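Local coordinates for RagB/SusD domain protein (Flavobacterium johnsoniae, PDB 5J5U) that probably binds chitin or chitin-derived oligosaccharides at the cell surface, as a SusD homolog of a chitin-utilization locus, at residues A[136-148]-A[454-468]. Residues are numbered along the deposited sequence; the frame is centred on the assembly and turned at random.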
loop_
_atom_site.group_PDB
_atom_site.type_symbol
_atom_site.label_atom_id
_atom_site.label_comp_id
_atom_site.label_asym_id
_atom_site.label_seq_id
_atom_site.Cartn_x
_atom_site.Cartn_y
_atom_site.Cartn_z
ATOM N N VAL A 136 -10.179 -23.958 -15.632
ATOM C CA VAL A 136 -10.164 -23.076 -16.796
ATOM C C VAL A 136 -11.220 -21.968 -16.687
ATOM O O VAL A 136 -11.044 -20.886 -17.263
ATOM C CB VAL A 136 -10.376 -23.863 -18.123
ATOM C CG1 VAL A 136 -9.106 -24.618 -18.553
ATOM C CG2 VAL A 136 -11.602 -24.788 -18.023
ATOM N N THR A 137 -12.309 -22.220 -15.959
ATOM C CA THR A 137 -13.318 -21.176 -15.755
ATOM C C THR A 137 -13.675 -20.946 -14.279
ATOM O O THR A 137 -14.797 -21.242 -13.861
ATOM C CB THR A 137 -14.625 -21.489 -16.516
ATOM O OG1 THR A 137 -15.264 -22.646 -15.960
ATOM C CG2 THR A 137 -14.367 -21.680 -18.013
ATOM N N PRO A 138 -12.733 -20.403 -13.488
ATOM C CA PRO A 138 -13.014 -20.150 -12.066
ATOM C C PRO A 138 -14.005 -19.015 -11.859
ATOM O O PRO A 138 -13.950 -18.005 -12.573
ATOM C CB PRO A 138 -11.646 -19.760 -11.506
ATOM C CG PRO A 138 -10.971 -19.106 -12.663
ATOM C CD PRO A 138 -11.419 -19.874 -13.890
ATOM N N LYS A 139 -14.882 -19.172 -10.874
ATOM C CA LYS A 139 -15.851 -18.136 -10.529
ATOM C C LYS A 139 -15.160 -16.958 -9.847
ATOM O O LYS A 139 -14.021 -17.075 -9.375
ATOM C CB LYS A 139 -16.954 -18.708 -9.631
ATOM C CG LYS A 139 -16.484 -19.061 -8.224
ATOM C CD LYS A 139 -17.564 -19.818 -7.469
ATOM C CE LYS A 139 -17.097 -20.317 -6.101
ATOM N NZ LYS A 139 -17.262 -19.295 -5.006
ATOM N N TYR A 140 -15.840 -15.815 -9.833
ATOM C CA TYR A 140 -15.366 -14.630 -9.119
ATOM C C TYR A 140 -16.005 -14.658 -7.749
ATOM O O TYR A 140 -17.220 -14.661 -7.665
ATOM C CB TYR A 140 -15.741 -13.347 -9.870
ATOM C CG TYR A 140 -14.981 -13.102 -11.172
ATOM C CD1 TYR A 140 -14.943 -14.071 -12.185
ATOM C CD2 TYR A 140 -14.341 -11.880 -11.406
ATOM C CE1 TYR A 140 -14.267 -13.852 -13.373
ATOM C CE2 TYR A 140 -13.659 -11.643 -12.593
ATOM C CZ TYR A 140 -13.621 -12.638 -13.570
ATOM O OH TYR A 140 -12.941 -12.419 -14.731
ATOM N N ASP A 141 -15.222 -14.760 -6.677
ATOM C CA ASP A 141 -15.825 -14.722 -5.332
ATOM C C ASP A 141 -16.312 -13.317 -5.020
ATOM O O ASP A 141 -15.636 -12.341 -5.359
ATOM C CB ASP A 141 -14.856 -15.146 -4.224
ATOM C CG ASP A 141 -14.261 -16.523 -4.437
ATOM O OD1 ASP A 141 -14.817 -17.335 -5.196
ATOM O OD2 ASP A 141 -13.214 -16.803 -3.819
ATOM N N LYS A 142 -17.462 -13.207 -4.365
ATOM C CA LYS A 142 -17.873 -11.923 -3.835
ATOM C C LYS A 142 -16.834 -11.428 -2.823
ATOM O O LYS A 142 -16.381 -12.189 -1.948
ATOM C CB LYS A 142 -19.251 -12.022 -3.188
ATOM C CG LYS A 142 -20.375 -12.280 -4.160
ATOM C CD LYS A 142 -21.654 -12.659 -3.433
ATOM C CE LYS A 142 -22.128 -11.553 -2.483
ATOM N NZ LYS A 142 -23.609 -11.591 -2.242
ATOM N N GLN A 143 -16.473 -10.147 -2.936
ATOM C CA GLN A 143 -15.430 -9.574 -2.081
ATOM C C GLN A 143 -15.735 -9.780 -0.595
ATOM O O GLN A 143 -14.834 -10.094 0.182
ATOM C CB GLN A 143 -15.230 -8.078 -2.375
ATOM C CG GLN A 143 -14.080 -7.448 -1.567
ATOM C CD GLN A 143 -13.842 -5.970 -1.883
ATOM O OE1 GLN A 143 -14.693 -5.112 -1.608
ATOM N NE2 GLN A 143 -12.668 -5.666 -2.443
ATOM N N GLN A 144 -17.002 -9.679 -0.215
ATOM C CA GLN A 144 -17.384 -9.917 1.181
ATOM C C GLN A 144 -16.936 -11.315 1.664
ATOM O O GLN A 144 -16.381 -11.466 2.764
ATOM C CB GLN A 144 -18.895 -9.752 1.365
ATOM C CG GLN A 144 -19.399 -10.140 2.755
ATOM C CD GLN A 144 -20.860 -9.797 2.972
ATOM O OE1 GLN A 144 -21.672 -9.906 2.059
ATOM N NE2 GLN A 144 -21.202 -9.399 4.189
ATOM N N ASP A 145 -17.170 -12.325 0.836
ATOM C CA ASP A 145 -16.760 -13.687 1.173
ATOM C C ASP A 145 -15.233 -13.805 1.172
ATOM O O ASP A 145 -14.665 -14.531 1.987
ATOM C CB ASP A 145 -17.396 -14.716 0.208
ATOM C CG ASP A 145 -18.923 -14.682 0.246
ATOM O OD1 ASP A 145 -19.463 -14.433 1.332
ATOM O OD2 ASP A 145 -19.586 -14.900 -0.783
ATOM N N ILE A 146 -14.570 -13.101 0.259
ATOM C CA ILE A 146 -13.114 -13.152 0.189
ATOM C C ILE A 146 -12.576 -12.647 1.509
ATOM O O ILE A 146 -11.675 -13.234 2.095
ATOM C CB ILE A 146 -12.524 -12.303 -0.979
ATOM C CG1 ILE A 146 -12.968 -12.837 -2.352
ATOM C CG2 ILE A 146 -11.009 -12.280 -0.919
ATOM C CD1 ILE A 146 -12.336 -12.109 -3.548
ATOM N N TYR A 147 -13.158 -11.566 1.988
ATOM C CA TYR A 147 -12.748 -10.981 3.255
ATOM C C TYR A 147 -13.048 -11.860 4.495
ATOM O O TYR A 147 -12.218 -11.914 5.420
ATOM C CB TYR A 147 -13.395 -9.604 3.411
ATOM C CG TYR A 147 -12.460 -8.494 3.016
ATOM C CD1 TYR A 147 -12.145 -8.250 1.669
ATOM C CD2 TYR A 147 -11.849 -7.712 3.988
ATOM C CE1 TYR A 147 -11.279 -7.222 1.313
ATOM C CE2 TYR A 147 -10.984 -6.701 3.646
ATOM C CZ TYR A 147 -10.700 -6.456 2.315
ATOM O OH TYR A 147 -9.819 -5.449 2.032
ATOM N N ASN A 148 -14.217 -12.511 4.536
ATOM C CA ASN A 148 -14.498 -13.467 5.622
ATOM C C ASN A 148 -13.470 -14.600 5.599
ATOM O O ASN A 148 -13.006 -15.070 6.645
ATOM C CB ASN A 148 -15.911 -14.057 5.519
ATOM C CG ASN A 148 -16.987 -13.074 5.941
ATOM O OD1 ASN A 148 -16.733 -12.171 6.742
ATOM N ND2 ASN A 148 -18.195 -13.232 5.391
ATOM N N GLU A 454 -10.651 -12.185 -19.946
ATOM C CA GLU A 454 -11.577 -12.888 -19.072
ATOM C C GLU A 454 -12.938 -12.993 -19.738
ATOM O O GLU A 454 -13.624 -13.993 -19.599
ATOM C CB GLU A 454 -11.690 -12.190 -17.721
ATOM C CG GLU A 454 -10.509 -12.467 -16.826
ATOM C CD GLU A 454 -10.451 -13.928 -16.405
ATOM O OE1 GLU A 454 -11.506 -14.478 -16.036
ATOM O OE2 GLU A 454 -9.360 -14.526 -16.452
ATOM N N MET A 455 -13.321 -11.959 -20.471
ATOM C CA MET A 455 -14.550 -12.006 -21.257
ATOM C C MET A 455 -14.446 -13.046 -22.376
ATOM O O MET A 455 -15.445 -13.658 -22.755
ATOM C CB MET A 455 -14.867 -10.624 -21.841
ATOM C CG MET A 455 -16.071 -10.581 -22.768
ATOM S SD MET A 455 -17.633 -10.894 -21.899
ATOM C CE MET A 455 -18.707 -11.225 -23.306
ATOM N N GLN A 456 -13.241 -13.265 -22.886
ATOM C CA GLN A 456 -13.085 -14.183 -24.015
ATOM C C GLN A 456 -12.903 -15.661 -23.608
ATOM O O GLN A 456 -13.276 -16.549 -24.362
ATOM C CB GLN A 456 -11.907 -13.738 -24.871
ATOM C CG GLN A 456 -12.182 -12.460 -25.645
ATOM C CD GLN A 456 -10.921 -11.810 -26.151
ATOM O OE1 GLN A 456 -9.873 -11.850 -25.488
ATOM N NE2 GLN A 456 -11.001 -11.210 -27.327
ATOM N N LYS A 457 -12.356 -15.905 -22.416
ATOM C CA LYS A 457 -11.983 -17.249 -21.946
ATOM C C LYS A 457 -12.789 -17.729 -20.745
ATOM O O LYS A 457 -12.685 -18.889 -20.348
ATOM C CB LYS A 457 -10.501 -17.291 -21.548
ATOM C CG LYS A 457 -9.516 -17.331 -22.684
ATOM C CD LYS A 457 -8.131 -17.598 -22.121
ATOM C CE LYS A 457 -7.791 -16.509 -21.124
ATOM N NZ LYS A 457 -6.513 -16.792 -20.447
ATOM N N ASN A 458 -13.476 -16.806 -20.083
ATOM C CA ASN A 458 -14.218 -17.123 -18.870
ATOM C C ASN A 458 -15.526 -16.344 -18.831
ATOM O O ASN A 458 -15.903 -15.795 -17.808
ATOM C CB ASN A 458 -13.363 -16.826 -17.639
ATOM C CG ASN A 458 -13.903 -17.479 -16.376
ATOM O OD1 ASN A 458 -14.852 -18.260 -16.419
ATOM N ND2 ASN A 458 -13.307 -17.158 -15.250
ATOM N N GLU A 459 -16.226 -16.326 -19.954
ATOM C CA GLU A 459 -17.311 -15.372 -20.175
ATOM C C GLU A 459 -18.420 -15.356 -19.122
ATOM O O GLU A 459 -18.827 -14.282 -18.662
ATOM C CB GLU A 459 -17.951 -15.622 -21.545
ATOM C CG GLU A 459 -19.032 -14.603 -21.872
ATOM C CD GLU A 459 -19.670 -14.837 -23.221
ATOM O OE1 GLU A 459 -19.205 -15.736 -23.956
ATOM O OE2 GLU A 459 -20.657 -14.135 -23.532
ATOM N N LYS A 460 -18.920 -16.532 -18.752
ATOM C CA LYS A 460 -20.069 -16.625 -17.852
ATOM C C LYS A 460 -19.789 -15.980 -16.503
ATOM O O LYS A 460 -20.522 -15.096 -16.068
ATOM C CB LYS A 460 -20.488 -18.089 -17.658
ATOM C CG LYS A 460 -21.635 -18.295 -16.660
ATOM C CD LYS A 460 -21.722 -19.777 -16.227
ATOM C CE LYS A 460 -22.931 -20.092 -15.345
ATOM N NZ LYS A 460 -22.786 -19.646 -13.921
ATOM N N ASN A 461 -18.713 -16.408 -15.865
ATOM C CA ASN A 461 -18.347 -15.900 -14.556
ATOM C C ASN A 461 -18.000 -14.398 -14.605
ATOM O O ASN A 461 -18.460 -13.618 -13.755
ATOM C CB ASN A 461 -17.184 -16.726 -13.997
ATOM C CG ASN A 461 -17.568 -18.191 -13.800
ATOM O OD1 ASN A 461 -18.716 -18.493 -13.488
ATOM N ND2 ASN A 461 -16.627 -19.100 -14.032
ATOM N N TYR A 462 -17.250 -14.003 -15.633
ATOM C CA TYR A 462 -16.955 -12.600 -15.898
ATOM C C TYR A 462 -18.253 -11.779 -15.861
ATOM O O TYR A 462 -18.388 -10.812 -15.079
ATOM C CB TYR A 462 -16.246 -12.470 -17.253
ATOM C CG TYR A 462 -16.066 -11.058 -17.724
ATOM C CD1 TYR A 462 -17.026 -10.445 -18.525
ATOM C CD2 TYR A 462 -14.948 -10.327 -17.358
ATOM C CE1 TYR A 462 -16.868 -9.142 -18.958
ATOM C CE2 TYR A 462 -14.783 -9.019 -17.783
ATOM C CZ TYR A 462 -15.740 -8.430 -18.579
ATOM O OH TYR A 462 -15.568 -7.128 -18.990
ATOM N N MET A 463 -19.229 -12.210 -16.661
ATOM C CA MET A 463 -20.516 -11.525 -16.729
ATOM C C MET A 463 -21.284 -11.550 -15.401
ATOM O O MET A 463 -21.980 -10.574 -15.078
ATOM C CB MET A 463 -21.382 -12.139 -17.833
ATOM C CG MET A 463 -20.921 -11.797 -19.254
ATOM S SD MET A 463 -20.596 -10.034 -19.458
ATOM C CE MET A 463 -22.265 -9.366 -19.301
ATOM N N GLU A 464 -21.161 -12.634 -14.621
ATOM C CA GLU A 464 -21.806 -12.631 -13.305
ATOM C C GLU A 464 -21.215 -11.538 -12.422
ATOM O O GLU A 464 -21.963 -10.789 -11.747
ATOM C CB GLU A 464 -21.703 -13.969 -12.595
ATOM C CG GLU A 464 -22.539 -15.045 -13.253
ATOM C CD GLU A 464 -22.554 -16.373 -12.483
ATOM O OE1 GLU A 464 -21.896 -16.459 -11.407
ATOM O OE2 GLU A 464 -23.238 -17.318 -12.955
ATOM N N ALA A 465 -19.889 -11.421 -12.429
ATOM C CA ALA A 465 -19.239 -10.340 -11.650
ATOM C C ALA A 465 -19.651 -8.930 -12.165
ATOM O O ALA A 465 -19.917 -8.001 -11.374
ATOM C CB ALA A 465 -17.730 -10.489 -11.669
ATOM N N VAL A 466 -19.711 -8.791 -13.489
ATOM C CA VAL A 466 -20.129 -7.540 -14.121
ATOM C C VAL A 466 -21.543 -7.157 -13.695
ATOM O O VAL A 466 -21.785 -6.013 -13.335
ATOM C CB VAL A 466 -20.075 -7.646 -15.645
ATOM C CG1 VAL A 466 -20.918 -6.559 -16.301
ATOM C CG2 VAL A 466 -18.634 -7.631 -16.121
ATOM N N GLN A 467 -22.458 -8.118 -13.735
ATOM C CA GLN A 467 -23.819 -7.917 -13.247
ATOM C C GLN A 467 -23.825 -7.417 -11.824
ATOM O O GLN A 467 -24.591 -6.522 -11.483
ATOM C CB GLN A 467 -24.638 -9.203 -13.301
ATOM C CG GLN A 467 -25.500 -9.382 -14.518
ATOM C CD GLN A 467 -26.227 -10.717 -14.492
ATOM O OE1 GLN A 467 -25.663 -11.727 -14.089
ATOM N NE2 GLN A 467 -27.491 -10.715 -14.872
ATOM N N ARG A 468 -22.998 -8.024 -10.977
ATOM C CA ARG A 468 -22.954 -7.581 -9.584
ATOM C C ARG A 468 -22.352 -6.180 -9.437
ATOM O O ARG A 468 -22.517 -5.552 -8.398
ATOM C CB ARG A 468 -22.173 -8.572 -8.722
ATOM C CG ARG A 468 -22.755 -9.954 -8.763
ATOM C CD ARG A 468 -22.294 -10.742 -7.585
ATOM N NE ARG A 468 -20.878 -11.049 -7.647
ATOM C CZ ARG A 468 -20.404 -12.284 -7.793
ATOM N NH1 ARG A 468 -21.265 -13.292 -7.868
ATOM N NH2 ARG A 468 -19.081 -12.509 -7.846
HETATM O O HOH W 1 -18.249 -15.320 -11.319
#
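E454, near the end of helix 452-457, accepts a hydrogen bond from Y140, whose OH lies 2.8 Å from OE1 on the anti side of the carboxylate; ring and carboxylate planes are turned 64° apart. A weaker bond from N458 ND2 reaches the same oxygen. N458 lies between the two helices, and an amide suits the place because ND2 can serve two acceptors: with CG anti to the backbone N (chi1 -164°), it also gives a nearly straight bond of 2.9 Å to P138 O, which lies in the amide plane, while OD1 sits 3.2 Å from T137 CB. One turn into helix 459-468, N461 brings ND2 to 2.8 Å from T137 O, and its own carbonyl reaches Y140 N through a water. Y140 OH lies at the edge of the Y462 ring, in its plane, 3.9 Å from CD2. A465, with nothing beyond a methyl, lets the tyrosine lie close, its CB 3.7 Å from Y140 CD2. Edge-to-face with Y450 and touching W73 of helix 66-90, the Y140 ring is buried; an alanine here would probably open a gap over A465 and leave E454 without its hydroxyl donor. At R468, NH2 bonds to Y140 O at 2.9 Å from above the carbonyl plane, K142 CG covers the centre of one guanidinium face, and NE is paired with D121. Side-chain donors of N458 and R468 thus satisfy loop carbonyls while E454 takes the tyrosine hydroxyl, so polar bonds as well as ring packing fix the loop before helix 143-160 against the last two helices of this SusD-like fold.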